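Local structure of transmembrane oligosaccharyl transferase (Archaeoglobus fulgidus, 3WAJ) at residues L126-V131 and L174-L179; W169-A173 and T207-Y211; V202-I208 and V252-S257; L410-A414 and A433-Y438. The protein belongs to the STT3/AglB family of oligosaccharyl transferases, membrane proteins whose N-terminal part is a bundle of helices of the GT-C clan. One frame throughout, in Å; residues are numbered along the deposited sequence.

Interaction 1. Residues L126-V131 and L174-L179; sequences LLTREV and LGTFLL
Thr176 OG1 is gripped three times, by the carbonyl oxygens of Ser172 and Ala173 one turn back in its own helix and by Thr207 OG1 of helix 199-214. With chi1 at 57° the hydroxyl lies between the backbone N and the carbonyl carbon, and the methyl is swung round to meet Leu126, where Thr176 CG2 comes 3.8 Å from Leu126 CD2. These two side chains meet at about a right angle. Beside them the helices are at their closest at Gly175: its CA is 3.9 Å from Leu127 CA, and Leu127 CD1 rests 3.7 Å from Gly175 N. Here two membrane helices of the STT3 N-terminal region, 121-131 and 163-181, run roughly the same way at 34°, with a glycine letting one backbone lie against the other and the axes of the two short segments 8.1 Å apart. On the far side of Gly175 the contact is aliphatic: Leu178 CD1 tucks against Val131 CG2 at 3.6 Å and, more loosely, against Leu127 CD1, while Leu410 of helix 405-420 covers both Leu127 and Val131. At the C-terminal end Glu130 bends at chi2 and lays its CG beside the backbone of Leu179, while the carboxylate passes a methyl, with OE2 of Glu130 3.3 Å from CD2 of Leu179. The other carboxylate oxygen, Glu130 OE1, forms a salt bridge of 2.6 Å with NE of its helix neighbour Arg129, which should help to keep the charge on Glu130 and limits how the group can turn.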
loop_
_atom_site.group_PDB
_atom_site.type_symbol
_atom_site.label_atom_id
_atom_site.label_comp_id
_atom_site.label_asym_id
_atom_site.label_seq_id
_atom_site.Cartn_x
_atom_site.Cartn_y
_atom_site.Cartn_z
ATOM N N LEU A 126 21.627 18.960 10.904
ATOM C CA LEU A 126 22.110 19.918 9.908
ATOM C C LEU A 126 21.102 21.022 9.656
ATOM O O LEU A 126 21.461 22.199 9.693
ATOM C CB LEU A 126 22.458 19.232 8.584
ATOM C CG LEU A 126 23.001 20.202 7.532
ATOM C CD1 LEU A 126 24.220 20.926 8.084
ATOM C CD2 LEU A 126 23.347 19.505 6.223
ATOM N N LEU A 127 19.844 20.654 9.414
ATOM C CA LEU A 127 18.800 21.654 9.146
ATOM C C LEU A 127 18.493 22.582 10.329
ATOM O O LEU A 127 18.443 23.799 10.153
ATOM C CB LEU A 127 17.505 21.007 8.651
ATOM C CG LEU A 127 16.314 21.963 8.531
ATOM C CD1 LEU A 127 16.531 23.000 7.433
ATOM C CD2 LEU A 127 15.035 21.193 8.289
ATOM N N THR A 128 18.274 22.025 11.520
ATOM C CA THR A 128 17.928 22.875 12.658
ATOM C C THR A 128 19.150 23.554 13.279
ATOM O O THR A 128 19.009 24.432 14.130
ATOM C CB THR A 128 17.101 22.161 13.768
ATOM O OG1 THR A 128 17.874 22.101 14.964
ATOM C CG2 THR A 128 16.706 20.774 13.372
ATOM N N ARG A 129 20.341 23.142 12.854
ATOM C CA ARG A 129 21.563 23.872 13.189
ATOM C C ARG A 129 21.672 25.099 12.283
ATOM O O ARG A 129 21.989 26.194 12.738
ATOM C CB ARG A 129 22.793 22.978 13.001
ATOM C CG ARG A 129 24.074 23.470 13.667
ATOM C CD ARG A 129 24.862 24.450 12.795
ATOM N NE ARG A 129 25.550 23.784 11.689
ATOM C CZ ARG A 129 26.866 23.817 11.491
ATOM N NH1 ARG A 129 27.650 24.495 12.323
ATOM N NH2 ARG A 129 27.399 23.175 10.457
ATOM N N GLU A 130 21.400 24.899 10.997
ATOM C CA GLU A 130 21.612 25.924 9.978
ATOM C C GLU A 130 20.592 27.048 10.046
ATOM O O GLU A 130 20.801 28.130 9.484
ATOM C CB GLU A 130 21.589 25.285 8.587
ATOM C CG GLU A 130 22.893 25.424 7.835
ATOM C CD GLU A 130 24.090 25.449 8.761
ATOM O OE1 GLU A 130 24.334 24.451 9.469
ATOM O OE2 GLU A 130 24.792 26.479 8.782
ATOM N N VAL A 131 19.480 26.783 10.722
ATOM C CA VAL A 131 18.432 27.780 10.877
ATOM C C VAL A 131 18.627 28.440 12.221
ATOM O O VAL A 131 18.599 29.665 12.345
ATOM C CB VAL A 131 17.038 27.146 10.816
ATOM C CG1 VAL A 131 15.980 28.132 11.280
ATOM C CG2 VAL A 131 16.731 26.652 9.395
ATOM N N LEU A 174 16.836 20.884 2.219
ATOM C CA LEU A 174 16.659 22.156 2.909
ATOM C C LEU A 174 17.930 22.562 3.672
ATOM O O LEU A 174 18.485 23.645 3.449
ATOM C CB LEU A 174 15.483 22.075 3.875
ATOM C CG LEU A 174 14.104 21.761 3.308
ATOM C CD1 LEU A 174 13.113 21.585 4.446
ATOM C CD2 LEU A 174 13.629 22.849 2.350
ATOM N N GLY A 175 18.381 21.690 4.569
ATOM C CA GLY A 175 19.555 21.953 5.380
ATOM C C GLY A 175 20.800 22.233 4.562
ATOM O O GLY A 175 21.585 23.118 4.896
ATOM N N THR A 176 20.984 21.478 3.487
ATOM C CA THR A 176 22.143 21.676 2.623
ATOM C C THR A 176 21.990 22.928 1.772
ATOM O O THR A 176 22.974 23.593 1.441
ATOM C CB THR A 176 22.399 20.462 1.704
ATOM O OG1 THR A 176 21.230 20.201 0.911
ATOM C CG2 THR A 176 22.786 19.223 2.522
ATOM N N PHE A 177 20.757 23.239 1.385
ATOM C CA PHE A 177 20.520 24.486 0.669
ATOM C C PHE A 177 20.785 25.699 1.570
ATOM O O PHE A 177 21.411 26.669 1.140
ATOM C CB PHE A 177 19.108 24.570 0.105
ATOM C CG PHE A 177 18.833 25.856 -0.622
ATOM C CD1 PHE A 177 19.260 26.026 -1.930
ATOM C CD2 PHE A 177 18.168 26.909 0.012
ATOM C CE1 PHE A 177 19.037 27.220 -2.598
ATOM C CE2 PHE A 177 17.932 28.110 -0.651
ATOM C CZ PHE A 177 18.368 28.269 -1.956
ATOM N N LEU A 178 20.299 25.650 2.808
ATOM C CA LEU A 178 20.493 26.768 3.714
ATOM C C LEU A 178 21.973 26.893 4.041
ATOM O O LEU A 178 22.514 27.996 4.082
ATOM C CB LEU A 178 19.622 26.634 4.965
ATOM C CG LEU A 178 18.143 26.874 4.645
ATOM C CD1 LEU A 178 17.260 26.775 5.878
ATOM C CD2 LEU A 178 17.950 28.224 3.965
ATOM N N LEU A 179 22.635 25.757 4.218
ATOM C CA LEU A 179 24.081 25.728 4.409
ATOM C C LEU A 179 24.813 26.399 3.241
ATOM O O LEU A 179 25.822 27.073 3.436
ATOM C CB LEU A 179 24.552 24.284 4.590
ATOM C CG LEU A 179 25.956 23.991 5.134
ATOM C CD1 LEU A 179 27.016 24.062 4.060
ATOM C CD2 LEU A 179 26.307 24.939 6.263
#

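Interaction 2. Residues W169-A173 and T207-Y211; sequences WQVSA and TIGLY
The segments 169-173 and 207-211 run nearly antiparallel, at 159°, with their axes 8.3 Å apart at closest approach. Their register pairs Trp169 with Tyr211, CA to CA 4.9 Å, at one end and Ala173 with Thr207 at the other. At the first end the indole of Trp169 lies across Leu210 like a lid. Leu210 CB stands over the centre of the ring system, and Leu210 CD1 points at the six-membered ring of Trp169 in a CH-pi contact, 3.6 Å from its centroid and 21° off the normal. The first torsion of Trp169 (chi1 -64°) sets CG anti to the carbonyl carbon, which carries the indole over Leu210, and Phe85 meets this ring edge-to-face. Below the indole, Trp169 CB lies against Tyr211 CB at 3.7 Å. Tyr211 and Gln170 then run side by side, pointing the same way, with Gln170 CB over one face of the phenol ring, 4.2 Å from its centroid; the Tyr211 hydroxyl goes on to a hydrogen bond with Tyr430. At the other end Ala173 packs between Thr207 and Ile208: Thr207 OG1 sits 3.2 Å from Ala173 CA, and Ala173 CB touches Ile208 CG1 at 3.8 Å. Helix 163-181 begins at the zinc ligand His163, and the Tyr211 side chain is about 13 Å from the zinc ion. Thr207 OG1 is held by Ala204 O and also reaches Thr176 OG1, one turn further along helix 163-181, while Ser172 OG bonds to Phe168 O; between the two segments themselves, dispersion and CH-pi contacts carry the join.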
loop_
_atom_site.group_PDB
_atom_site.type_symbol
_atom_site.label_atom_id
_atom_site.label_comp_id
_atom_site.label_asym_id
_atom_site.label_seq_id
_atom_site.Cartn_x
_atom_site.Cartn_y
_atom_site.Cartn_z
ATOM N N TRP A 169 15.789 12.899 2.153
ATOM C CA TRP A 169 16.354 13.795 1.152
ATOM C C TRP A 169 15.694 15.179 1.141
ATOM O O TRP A 169 16.334 16.167 0.773
ATOM C CB TRP A 169 16.384 13.146 -0.248
ATOM C CG TRP A 169 17.288 11.925 -0.303
ATOM C CD1 TRP A 169 16.910 10.626 -0.533
ATOM C CD2 TRP A 169 18.711 11.892 -0.088
ATOM N NE1 TRP A 169 18.008 9.797 -0.487
ATOM C CE2 TRP A 169 19.123 10.545 -0.211
ATOM C CE3 TRP A 169 19.672 12.867 0.196
ATOM C CZ2 TRP A 169 20.465 10.153 -0.062
ATOM C CZ3 TRP A 169 20.997 12.482 0.342
ATOM C CH2 TRP A 169 21.383 11.135 0.216
ATOM N N GLN A 170 14.429 15.272 1.547
ATOM C CA GLN A 170 13.770 16.580 1.561
ATOM C C GLN A 170 14.411 17.483 2.609
ATOM O O GLN A 170 14.811 18.613 2.312
ATOM C CB GLN A 170 12.270 16.474 1.834
ATOM C CG GLN A 170 11.552 17.817 1.693
ATOM C CD GLN A 170 10.209 17.844 2.393
ATOM O OE1 GLN A 170 9.154 17.909 1.753
ATOM N NE2 GLN A 170 10.239 17.791 3.717
ATOM N N VAL A 171 14.499 16.966 3.833
ATOM C CA VAL A 171 15.164 17.657 4.933
ATOM C C VAL A 171 16.624 17.948 4.585
ATOM O O VAL A 171 17.109 19.058 4.801
ATOM C CB VAL A 171 15.069 16.845 6.232
ATOM C CG1 VAL A 171 15.741 17.587 7.390
ATOM C CG2 VAL A 171 13.612 16.569 6.560
ATOM N N SER A 172 17.312 16.947 4.044
ATOM C CA SER A 172 18.685 17.108 3.571
ATOM C C SER A 172 18.784 18.250 2.588
ATOM O O SER A 172 19.713 19.049 2.664
ATOM C CB SER A 172 19.198 15.833 2.887
ATOM O OG SER A 172 19.439 14.813 3.832
ATOM N N ALA A 173 17.835 18.317 1.654
ATOM C CA ALA A 173 17.867 19.348 0.623
ATOM C C ALA A 173 17.734 20.741 1.246
ATOM O O ALA A 173 18.449 21.661 0.861
ATOM C CB ALA A 173 16.794 19.112 -0.424
ATOM N N THR A 207 21.343 16.491 -3.241
ATOM C CA THR A 207 20.267 16.094 -2.337
ATOM C C THR A 207 18.898 16.287 -2.999
ATOM O O THR A 207 18.003 15.462 -2.827
ATOM C CB THR A 207 20.331 16.851 -1.006
ATOM O OG1 THR A 207 20.191 18.253 -1.259
ATOM C CG2 THR A 207 21.653 16.590 -0.306
ATOM N N ILE A 208 18.731 17.364 -3.763
ATOM C CA ILE A 208 17.487 17.515 -4.516
ATOM C C ILE A 208 17.347 16.391 -5.541
ATOM O O ILE A 208 16.344 15.664 -5.550
ATOM C CB ILE A 208 17.369 18.876 -5.202
ATOM C CG1 ILE A 208 17.147 19.964 -4.147
ATOM C CG2 ILE A 208 16.208 18.867 -6.216
ATOM C CD1 ILE A 208 17.120 21.356 -4.704
ATOM N N GLY A 209 18.369 16.244 -6.383
ATOM C CA GLY A 209 18.448 15.142 -7.325
ATOM C C GLY A 209 18.064 13.816 -6.694
ATOM O O GLY A 209 17.238 13.077 -7.255
ATOM N N LEU A 210 18.633 13.521 -5.525
ATOM C CA LEU A 210 18.374 12.236 -4.870
ATOM C C LEU A 210 16.930 12.164 -4.395
ATOM O O LEU A 210 16.295 11.103 -4.460
ATOM C CB LEU A 210 19.355 11.986 -3.730
ATOM C CG LEU A 210 20.780 11.750 -4.224
ATOM C CD1 LEU A 210 21.732 11.442 -3.086
ATOM C CD2 LEU A 210 20.800 10.631 -5.247
ATOM N N TYR A 211 16.400 13.305 -3.958
ATOM C CA TYR A 211 14.986 13.399 -3.580
ATOM C C TYR A 211 14.052 12.981 -4.736
ATOM O O TYR A 211 13.227 12.078 -4.584
ATOM C CB TYR A 211 14.669 14.811 -3.058
ATOM C CG TYR A 211 13.248 15.003 -2.586
ATOM C CD1 TYR A 211 12.594 14.014 -1.869
ATOM C CD2 TYR A 211 12.563 16.175 -2.849
ATOM C CE1 TYR A 211 11.292 14.184 -1.439
ATOM C CE2 TYR A 211 11.256 16.355 -2.418
ATOM C CZ TYR A 211 10.629 15.354 -1.715
ATOM O OH TYR A 211 9.332 15.517 -1.286
#

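Interaction 3. Residues V202-I208 and V252-S257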
loop_
_atom_site.group_PDB
_atom_site.type_symbol
_atom_site.label_atom_id
_atom_site.label_comp_id
_atom_site.label_asym_id
_atom_site.label_seq_id
_atom_site.Cartn_x
_atom_site.Cartn_y
_atom_site.Cartn_z
ATOM N N VAL A 202 26.718 22.404 -5.132
ATOM C CA VAL A 202 26.763 21.116 -5.841
ATOM C C VAL A 202 26.199 19.964 -4.988
ATOM O O VAL A 202 25.454 19.108 -5.488
ATOM C CB VAL A 202 28.194 20.791 -6.362
ATOM C CG1 VAL A 202 28.321 19.326 -6.774
ATOM C CG2 VAL A 202 28.548 21.696 -7.535
ATOM N N ILE A 203 26.545 19.964 -3.703
ATOM C CA ILE A 203 26.010 18.989 -2.759
ATOM C C ILE A 203 24.492 19.145 -2.637
ATOM O O ILE A 203 23.746 18.163 -2.712
ATOM C CB ILE A 203 26.649 19.138 -1.352
ATOM C CG1 ILE A 203 28.123 18.720 -1.370
ATOM C CG2 ILE A 203 25.869 18.344 -0.306
ATOM C CD1 ILE A 203 28.386 17.401 -2.049
ATOM N N ALA A 204 24.045 20.384 -2.446
ATOM C CA ALA A 204 22.624 20.671 -2.278
ATOM C C ALA A 204 21.836 20.234 -3.517
ATOM O O ALA A 204 20.737 19.687 -3.411
ATOM C CB ALA A 204 22.412 22.142 -2.006
ATOM N N GLY A 205 22.407 20.477 -4.693
ATOM C CA GLY A 205 21.821 20.016 -5.934
ATOM C C GLY A 205 21.745 18.498 -5.979
ATOM O O GLY A 205 20.866 17.935 -6.627
ATOM N N ILE A 206 22.668 17.834 -5.284
ATOM C CA ILE A 206 22.695 16.373 -5.246
ATOM C C ILE A 206 21.563 15.846 -4.383
ATOM O O ILE A 206 20.898 14.876 -4.745
ATOM C CB ILE A 206 24.069 15.822 -4.763
ATOM C CG1 ILE A 206 25.095 15.888 -5.892
ATOM C CG2 ILE A 206 23.953 14.388 -4.295
ATOM C CD1 ILE A 206 26.504 15.582 -5.456
ATOM N N THR A 207 21.343 16.491 -3.241
ATOM C CA THR A 207 20.267 16.094 -2.337
ATOM C C THR A 207 18.898 16.287 -2.999
ATOM O O THR A 207 18.003 15.462 -2.827
ATOM C CB THR A 207 20.331 16.851 -1.006
ATOM O OG1 THR A 207 20.191 18.253 -1.259
ATOM C CG2 THR A 207 21.653 16.590 -0.306
ATOM N N ILE A 208 18.731 17.364 -3.763
ATOM C CA ILE A 208 17.487 17.515 -4.516
ATOM C C ILE A 208 17.347 16.391 -5.541
ATOM O O ILE A 208 16.344 15.664 -5.550
ATOM C CB ILE A 208 17.369 18.876 -5.202
ATOM C CG1 ILE A 208 17.147 19.964 -4.147
ATOM C CG2 ILE A 208 16.208 18.867 -6.216
ATOM C CD1 ILE A 208 17.120 21.356 -4.704
ATOM N N VAL A 252 23.066 27.115 -9.365
ATOM C CA VAL A 252 23.939 25.942 -9.336
ATOM C C VAL A 252 23.183 24.699 -8.867
ATOM O O VAL A 252 23.213 23.654 -9.534
ATOM C CB VAL A 252 25.197 26.175 -8.455
ATOM C CG1 VAL A 252 26.046 24.901 -8.353
ATOM C CG2 VAL A 252 26.033 27.322 -9.014
ATOM N N THR A 253 22.504 24.828 -7.729
ATOM C CA THR A 253 21.709 23.744 -7.140
ATOM C C THR A 253 20.706 23.129 -8.135
ATOM O O THR A 253 20.696 21.909 -8.378
ATOM C CB THR A 253 20.942 24.255 -5.908
ATOM O OG1 THR A 253 21.867 24.765 -4.939
ATOM C CG2 THR A 253 20.113 23.151 -5.279
ATOM N N PHE A 254 19.866 23.979 -8.708
ATOM C CA PHE A 254 18.883 23.521 -9.679
ATOM C C PHE A 254 19.553 22.970 -10.934
ATOM O O PHE A 254 19.080 21.993 -11.502
ATOM C CB PHE A 254 17.884 24.640 -10.002
ATOM C CG PHE A 254 16.889 24.884 -8.903
ATOM C CD1 PHE A 254 16.206 23.817 -8.323
ATOM C CD2 PHE A 254 16.641 26.171 -8.438
ATOM C CE1 PHE A 254 15.278 24.026 -7.304
ATOM C CE2 PHE A 254 15.715 26.393 -7.411
ATOM C CZ PHE A 254 15.032 25.318 -6.847
ATOM N N ALA A 255 20.660 23.582 -11.354
ATOM C CA ALA A 255 21.416 23.046 -12.484
ATOM C C ALA A 255 21.914 21.628 -12.185
ATOM O O ALA A 255 21.746 20.710 -12.999
ATOM C CB ALA A 255 22.580 23.966 -12.855
ATOM N N VAL A 256 22.517 21.448 -11.013
ATOM C CA VAL A 256 23.060 20.148 -10.651
ATOM C C VAL A 256 21.950 19.104 -10.542
ATOM O O VAL A 256 22.087 18.005 -11.068
ATOM C CB VAL A 256 23.908 20.216 -9.361
ATOM C CG1 VAL A 256 24.234 18.815 -8.841
ATOM C CG2 VAL A 256 25.196 21.006 -9.617
ATOM N N SER A 257 20.849 19.458 -9.885
ATOM C CA SER A 257 19.741 18.519 -9.696
ATOM C C SER A 257 19.234 18.010 -11.034
ATOM O O SER A 257 18.903 16.831 -11.173
ATOM C CB SER A 257 18.591 19.171 -8.922
ATOM O OG SER A 257 17.980 20.201 -9.678
#
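Helices 199-214 and 243-261 cross in the manner of the glycine-based right-handed pairs of membrane proteins: the angle is -48°, the axes of the segments approach to 7.3 Å, and Gly205 at the crossing is the first glycine of a GxxxG sequence ending at Gly209. Gly205 CA lies 3.9 Å from Thr253 CA. Ser257 CA makes a CA-H...O contact of 3.3 Å with Gly205 O, bent to 122° at the hydrogen and hence weak. Val256 points at Gly205, its CB 4.0 Å from Gly205 CA, and Val256 CG1 lies 3.6 Å from Val202 O, while its other methyl meets Val202 CG2. One turn on from Gly205, Ile208 straddles two residues: CD1 of Ile208 crosses CG2 of Thr253 at 3.5 Å, and CG2 of Ile208 rests on CB of Ser257. Thr253 holds that methyl anti to its backbone nitrogen, and OG1 (chi1 -59°), beside the nitrogen, bonds to Val249 O. Ser257 OG likewise turns back, to Phe254 O at 2.8 Å. With these donors spent locally, the pair probably depends mainly on close backbone approach and van der Waals contact, with at most a small contribution from the CA-H...O contact.

Interaction 4. Residues L410-A414 and A433-Y438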
loop_
_atom_site.group_PDB
_atom_site.type_symbol
_atom_site.label_atom_id
_atom_site.label_comp_id
_atom_site.label_asym_id
_atom_site.label_seq_id
_atom_site.Cartn_x
_atom_site.Cartn_y
_atom_site.Cartn_z
ATOM N N LEU A 410 12.272 28.250 6.830
ATOM C CA LEU A 410 11.709 27.130 7.578
ATOM C C LEU A 410 10.186 27.225 7.719
ATOM O O LEU A 410 9.477 26.230 7.534
ATOM C CB LEU A 410 12.383 27.009 8.948
ATOM C CG LEU A 410 12.536 25.602 9.529
ATOM C CD1 LEU A 410 13.596 24.784 8.775
ATOM C CD2 LEU A 410 12.864 25.711 11.010
ATOM N N LEU A 411 9.689 28.420 8.040
ATOM C CA LEU A 411 8.248 28.659 8.161
ATOM C C LEU A 411 7.501 28.376 6.859
ATOM O O LEU A 411 6.431 27.766 6.866
ATOM C CB LEU A 411 7.980 30.090 8.637
ATOM C CG LEU A 411 7.906 30.209 10.161
ATOM C CD1 LEU A 411 8.070 31.654 10.632
ATOM C CD2 LEU A 411 6.592 29.623 10.664
ATOM N N ILE A 412 8.087 28.829 5.753
ATOM C CA ILE A 412 7.535 28.632 4.423
ATOM C C ILE A 412 7.438 27.145 4.119
ATOM O O ILE A 412 6.451 26.675 3.560
ATOM C CB ILE A 412 8.427 29.314 3.358
ATOM C CG1 ILE A 412 8.392 30.834 3.519
ATOM C CG2 ILE A 412 7.998 28.938 1.947
ATOM C CD1 ILE A 412 9.223 31.569 2.474
ATOM N N TRP A 413 8.482 26.409 4.482
ATOM C CA TRP A 413 8.488 24.959 4.326
ATOM C C TRP A 413 7.362 24.334 5.145
ATOM O O TRP A 413 6.620 23.496 4.646
ATOM C CB TRP A 413 9.845 24.389 4.755
ATOM C CG TRP A 413 9.862 22.896 4.959
ATOM C CD1 TRP A 413 9.600 21.929 4.023
ATOM C CD2 TRP A 413 10.191 22.204 6.170
ATOM N NE1 TRP A 413 9.738 20.681 4.589
ATOM C CE2 TRP A 413 10.101 20.821 5.903
ATOM C CE3 TRP A 413 10.550 22.620 7.454
ATOM C CZ2 TRP A 413 10.359 19.851 6.876
ATOM C CZ3 TRP A 413 10.804 21.654 8.425
ATOM C CH2 TRP A 413 10.708 20.291 8.129
ATOM N N ALA A 414 7.233 24.769 6.395
ATOM C CA ALA A 414 6.216 24.243 7.300
ATOM C C ALA A 414 4.792 24.530 6.811
ATOM O O ALA A 414 3.942 23.636 6.788
ATOM C CB ALA A 414 6.428 24.789 8.702
ATOM N N ALA A 433 9.621 15.501 10.607
ATOM C CA ALA A 433 10.749 16.421 10.693
ATOM C C ALA A 433 10.301 17.800 11.148
ATOM O O ALA A 433 11.038 18.474 11.860
ATOM C CB ALA A 433 11.470 16.520 9.367
ATOM N N VAL A 434 9.108 18.224 10.729
ATOM C CA VAL A 434 8.596 19.528 11.139
ATOM C C VAL A 434 8.374 19.573 12.638
ATOM O O VAL A 434 8.846 20.487 13.314
ATOM C CB VAL A 434 7.265 19.900 10.459
ATOM C CG1 VAL A 434 6.725 21.201 11.057
ATOM C CG2 VAL A 434 7.431 20.035 8.967
ATOM N N SER A 435 7.654 18.584 13.156
ATOM C CA SER A 435 7.323 18.562 14.579
ATOM C C SER A 435 8.562 18.367 15.457
ATOM O O SER A 435 8.557 18.742 16.631
ATOM C CB SER A 435 6.283 17.489 14.883
ATOM O OG SER A 435 6.912 16.253 15.150
ATOM N N ALA A 436 9.627 17.803 14.885
ATOM C CA ALA A 436 10.879 17.597 15.628
ATOM C C ALA A 436 11.779 18.849 15.711
ATOM O O ALA A 436 12.500 19.042 16.696
ATOM C CB ALA A 436 11.651 16.431 15.044
ATOM N N VAL A 437 11.750 19.673 14.663
ATOM C CA VAL A 437 12.558 20.891 14.599
ATOM C C VAL A 437 11.950 21.996 15.446
ATOM O O VAL A 437 12.658 22.654 16.210
ATOM C CB VAL A 437 12.707 21.386 13.152
ATOM C CG1 VAL A 437 13.430 22.720 13.104
ATOM C CG2 VAL A 437 13.441 20.361 12.314
ATOM N N TYR A 438 10.636 22.188 15.311
ATOM C CA TYR A 438 9.907 23.223 16.054
ATOM C C TYR A 438 9.608 22.827 17.512
ATOM O O TYR A 438 8.994 23.587 18.261
ATOM C CB TYR A 438 8.632 23.635 15.302
ATOM C CG TYR A 438 8.894 24.489 14.078
ATOM C CD1 TYR A 438 9.704 25.620 14.154
ATOM C CD2 TYR A 438 8.350 24.159 12.841
ATOM C CE1 TYR A 438 9.955 26.407 13.033
ATOM C CE2 TYR A 438 8.598 24.942 11.717
ATOM C CZ TYR A 438 9.401 26.060 11.823
ATOM O OH TYR A 438 9.646 26.837 10.720
#
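Val434 CG2 sits over one face of the Trp413 indole, 3.7 Å from the centroid of the six-membered ring and 25° off its normal, displaced toward the rim; the two side chains slide past each other in opposite directions. Trp413 has CG anti to its backbone nitrogen (chi1 166°), and the indole thereby reaches across to segment 433-438, where the backbone of Ala433 lies at its edge. Tyr438 reaches back the other way. Its edge meets Ala414, with Tyr438 CE2 3.7 Å from Ala414 CB, and Leu410 CD2 lies 3.6 Å from Tyr438 CZ. Helices 405-420 and 429-446 of the membrane bundle run roughly antiparallel here, at 144°, with the axes of the short segments 11.2 Å apart, and the Trp413 and Tyr438 rings take up much of that distance. Purely aliphatic contacts fill in between, Leu410 CD2 against Val437 CG1 at 3.7 Å and Ala414 CB more loosely against Val434 CG1. On the polar side, the Tyr438 hydroxyl lies close to the backbone between Leu410 and Leu411, with Tyr438 OH 3.1 Å from Leu411 N, yet the angle is too poor for a hydrogen bond. Helix 384-402 packs against Tyr438 through Ile392 and Ser395.

All four contacts lie within the membrane helical bundle, on the same side of the chain's centre. Interactions 1 and 2 share helix 163-181, with centres 12 Å apart; interactions 2 and 3 share helix 199-214 and the residues Thr207 and Ile208, and are 9 Å apart. Helices 121-131, 163-181, 199-214 and 243-261 are thus joined in chain order, each to the next of the four. Interaction 4 comes last along the chain, yet folds back onto interaction 1, where Leu174 CD1 is 3.4 Å from Trp413 CE2, and onto interaction 2 through Val171 and Ala433. Interactions 3 and 4 stay apart, nearest atoms about 11 Å, with helix 163-181 linking both sides.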